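Local coordinates for ribosome inactivating type 1 protein (Iris hollandica, PDB 3MVG) that belongs to the type 1 ribosome-inactivating proteins, single-chain plant proteins that inactivate ribosomes, at residues 109-114 against 147-152. Sequence-based numbering, arbitrary orientation.
Sequences GALQNV and SVARSL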
ATOM      1  N   GLY A 109     -14.700 -18.919  11.162  1.00 13.52           N
ATOM      2  CA  GLY A 109     -15.297 -20.257  11.161  1.00 13.66           C
ATOM      3  C   GLY A 109     -16.807 -20.169  11.294  1.00 13.39           C
ATOM      4  O   GLY A 109     -17.546 -20.769  10.518  1.00 13.72           O
ATOM      5  N   ALA A 110     -17.267 -19.417  12.287  1.00 13.31           N
ATOM      6  CA  ALA A 110     -18.703 -19.244  12.503  1.00 13.21           C
ATOM      7  C   ALA A 110     -19.351 -18.478  11.349  1.00 12.85           C
ATOM      8  O   ALA A 110     -20.405 -18.870  10.846  1.00 12.68           O
ATOM      9  CB  ALA A 110     -18.961 -18.528  13.805  1.00 13.83           C
ATOM     10  N   LEU A 111     -18.728 -17.377  10.929  1.00 12.22           N
ATOM     11  CA  LEU A 111     -19.301 -16.568   9.850  1.00 12.03           C
ATOM     12  C   LEU A 111     -19.413 -17.347   8.549  1.00 12.23           C
ATOM     13  O   LEU A 111     -20.439 -17.278   7.870  1.00 12.56           O
ATOM     14  CB  LEU A 111     -18.481 -15.296   9.627  1.00 12.08           C
ATOM     15  CG  LEU A 111     -18.507 -14.255  10.740  1.00 11.89           C
ATOM     16  CD1 LEU A 111     -17.394 -13.239  10.506  1.00 12.43           C
ATOM     17  CD2 LEU A 111     -19.857 -13.562  10.811  1.00 13.08           C
ATOM     18  N   GLN A 112     -18.353 -18.075   8.199  1.00 12.64           N
ATOM     19  CA  GLN A 112     -18.340 -18.851   6.958  1.00 13.62           C
ATOM     20  C   GLN A 112     -19.350 -19.997   6.965  1.00 13.98           C
ATOM     21  O   GLN A 112     -19.951 -20.309   5.936  1.00 14.69           O
ATOM     22  CB  GLN A 112     -16.928 -19.344   6.636  1.00 13.38           C
ATOM     23  CG  GLN A 112     -16.044 -18.170   6.217  1.00 13.37           C
ATOM     24  CD  GLN A 112     -14.560 -18.480   6.096  1.00 14.92           C
ATOM     25  OE1 GLN A 112     -13.825 -17.708   5.495  1.00 15.61           O
ATOM     26  NE2 GLN A 112     -14.108 -19.584   6.684  1.00 17.81           N
ATOM     27  N   ASN A 113     -19.544 -20.601   8.130  1.00 14.44           N
ATOM     28  CA  ASN A 113     -20.571 -21.619   8.276  1.00 15.13           C
ATOM     29  C   ASN A 113     -21.963 -21.047   8.008  1.00 14.73           C
ATOM     30  O   ASN A 113     -22.735 -21.618   7.235  1.00 15.15           O
ATOM     31  CB  ASN A 113     -20.512 -22.249   9.664  1.00 16.19           C
ATOM     32  CG  ASN A 113     -21.583 -23.300   9.868  1.00 18.64           C
ATOM     33  OD1 ASN A 113     -21.549 -24.366   9.247  0.80 21.93           O
ATOM     34  ND2 ASN A 113     -22.545 -23.002  10.730  0.90 21.87           N
ATOM     35  N   VAL A 114     -22.278 -19.913   8.627  1.00 14.29           N
ATOM     36  CA  VAL A 114     -23.591 -19.291   8.449  1.00 13.83           C
ATOM     37  C   VAL A 114     -23.781 -18.759   7.017  1.00 14.02           C
ATOM     38  O   VAL A 114     -24.863 -18.889   6.443  1.00 14.25           O
ATOM     39  CB  VAL A 114     -23.854 -18.208   9.528  1.00 13.65           C
ATOM     40  CG1 VAL A 114     -25.175 -17.492   9.290  1.00 13.91           C
ATOM     41  CG2 VAL A 114     -23.854 -18.848  10.913  1.00 14.08           C
ATOM     42  N   SER A 147     -27.177 -13.998   4.816  1.00 12.11           N
ATOM     43  CA  SER A 147     -26.684 -12.761   4.203  1.00 11.66           C
ATOM     44  C   SER A 147     -26.083 -11.800   5.215  1.00 11.28           C
ATOM     45  O   SER A 147     -25.278 -10.945   4.840  1.00 11.03           O
ATOM     46  CB  SER A 147     -27.789 -12.070   3.402  1.00 12.05           C
ATOM     47  OG  SER A 147     -28.800 -11.565   4.257  1.00 12.76           O
ATOM     48  N   VAL A 148     -26.461 -11.929   6.485  1.00 10.75           N
ATOM     49  CA  VAL A 148     -25.856 -11.123   7.544  1.00 10.75           C
ATOM     50  C   VAL A 148     -24.408 -11.563   7.738  1.00 10.48           C
ATOM     51  O   VAL A 148     -23.488 -10.740   7.747  1.00 10.23           O
ATOM     52  CB  VAL A 148     -26.628 -11.242   8.872  1.00 10.82           C
ATOM     53  CG1 VAL A 148     -25.944 -10.443   9.987  1.00 10.88           C
ATOM     54  CG2 VAL A 148     -28.040 -10.752   8.689  1.00 12.33           C
ATOM     55  N   ALA A 149     -24.192 -12.867   7.881  1.00 10.67           N
ATOM     56  CA  ALA A 149     -22.839 -13.389   8.009  1.00 10.49           C
ATOM     57  C   ALA A 149     -21.995 -13.062   6.781  1.00 10.78           C
ATOM     58  O   ALA A 149     -20.837 -12.655   6.913  1.00 10.64           O
ATOM     59  CB  ALA A 149     -22.868 -14.890   8.263  1.00 10.99           C
ATOM     60  N   ARG A 150     -22.567 -13.223   5.586  1.00 10.63           N
ATOM     61  CA  ARG A 150     -21.826 -12.912   4.367  1.00 10.88           C
ATOM     62  C   ARG A 150     -21.395 -11.440   4.349  1.00 10.15           C
ATOM     63  O   ARG A 150     -20.245 -11.111   4.036  1.00 10.63           O
ATOM     64  CB  ARG A 150     -22.657 -13.218   3.124  1.00 11.11           C
ATOM     65  CG  ARG A 150     -21.822 -13.226   1.858  1.00 12.30           C
ATOM     66  CD  ARG A 150     -22.668 -13.038   0.607  1.00 14.30           C
ATOM     67  NE  ARG A 150     -21.849 -13.158  -0.601  1.00 15.83           N
ATOM     68  CZ  ARG A 150     -21.061 -12.191  -1.081  1.00 15.91           C
ATOM     69  NH1 ARG A 150     -20.968 -11.014  -0.468  1.00 16.86           N
ATOM     70  NH2 ARG A 150     -20.343 -12.412  -2.173  1.00 17.49           N
ATOM     71  N   SER A 151     -22.323 -10.558   4.711  1.00 10.08           N
ATOM     72  CA  SER A 151     -22.049  -9.120   4.706  1.00  9.77           C
ATOM     73  C   SER A 151     -21.017  -8.734   5.751  1.00  9.40           C
ATOM     74  O   SER A 151     -20.158  -7.889   5.493  1.00  9.30           O
ATOM     75  CB  SER A 151     -23.338  -8.325   4.883  1.00 10.16           C
ATOM     76  OG  SER A 151     -24.220  -8.596   3.794  1.00 10.77           O
ATOM     77  N   LEU A 152     -21.075  -9.372   6.916  1.00  9.30           N
ATOM     78  CA  LEU A 152     -20.075  -9.144   7.953  1.00  9.67           C
ATOM     79  C   LEU A 152     -18.686  -9.618   7.541  1.00  9.63           C
ATOM     80  O   LEU A 152     -17.698  -8.976   7.864  1.00  9.96           O
ATOM     81  CB  LEU A 152     -20.505  -9.771   9.276  1.00  9.96           C
ATOM     82  CG  LEU A 152     -21.602  -9.012  10.022  1.00 10.16           C
ATOM     83  CD1 LEU A 152     -22.146  -9.865  11.160  1.00 12.33           C
ATOM     84  CD2 LEU A 152     -21.123  -7.656  10.540  1.00 12.10           C
TER
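L111 and A149 face each other where two helical segments, 109-114 and 147-152, pass with their axes 8.1 Å apart and their N-to-C directions at 132°, and at this point the CA atoms of L111 and A149 come within 5.1 Å. Where these two residues meet, 147-152 presents only the methyl of A149, which is consistent with the short distance. A149 CB points at 109-114 and settles against its backbone, 3.4 Å from L111 O, while V114 closes over it with CG1, 3.6 Å from A149 CB. That branch of V114 lies anti to the backbone N (chi1 176°), which carries it across to the alanine. L111 reaches over on the other flank: its CD2 passes alongside A149, 4.1 Å from A149 CA, and ends 4.1 Å from L152 CB, one helical turn further on. The meeting is wholly apolar between side chains. Within 147-152, S151 turns its hydroxyl back to its own chain, and S151 OG donates to S147 O at 2.8 Å, a carbonyl that also accepts from S151 N. L111 continues onto I153 and I156 of helix 146-164 and touches F104, while A115 extends the contact with A149. Helix 126-138 packs against S147, V148 and S151, so helix 146-164 is held between it and the short helix 108-115, which follows strand 100-101 at the edge of the mixed sheet.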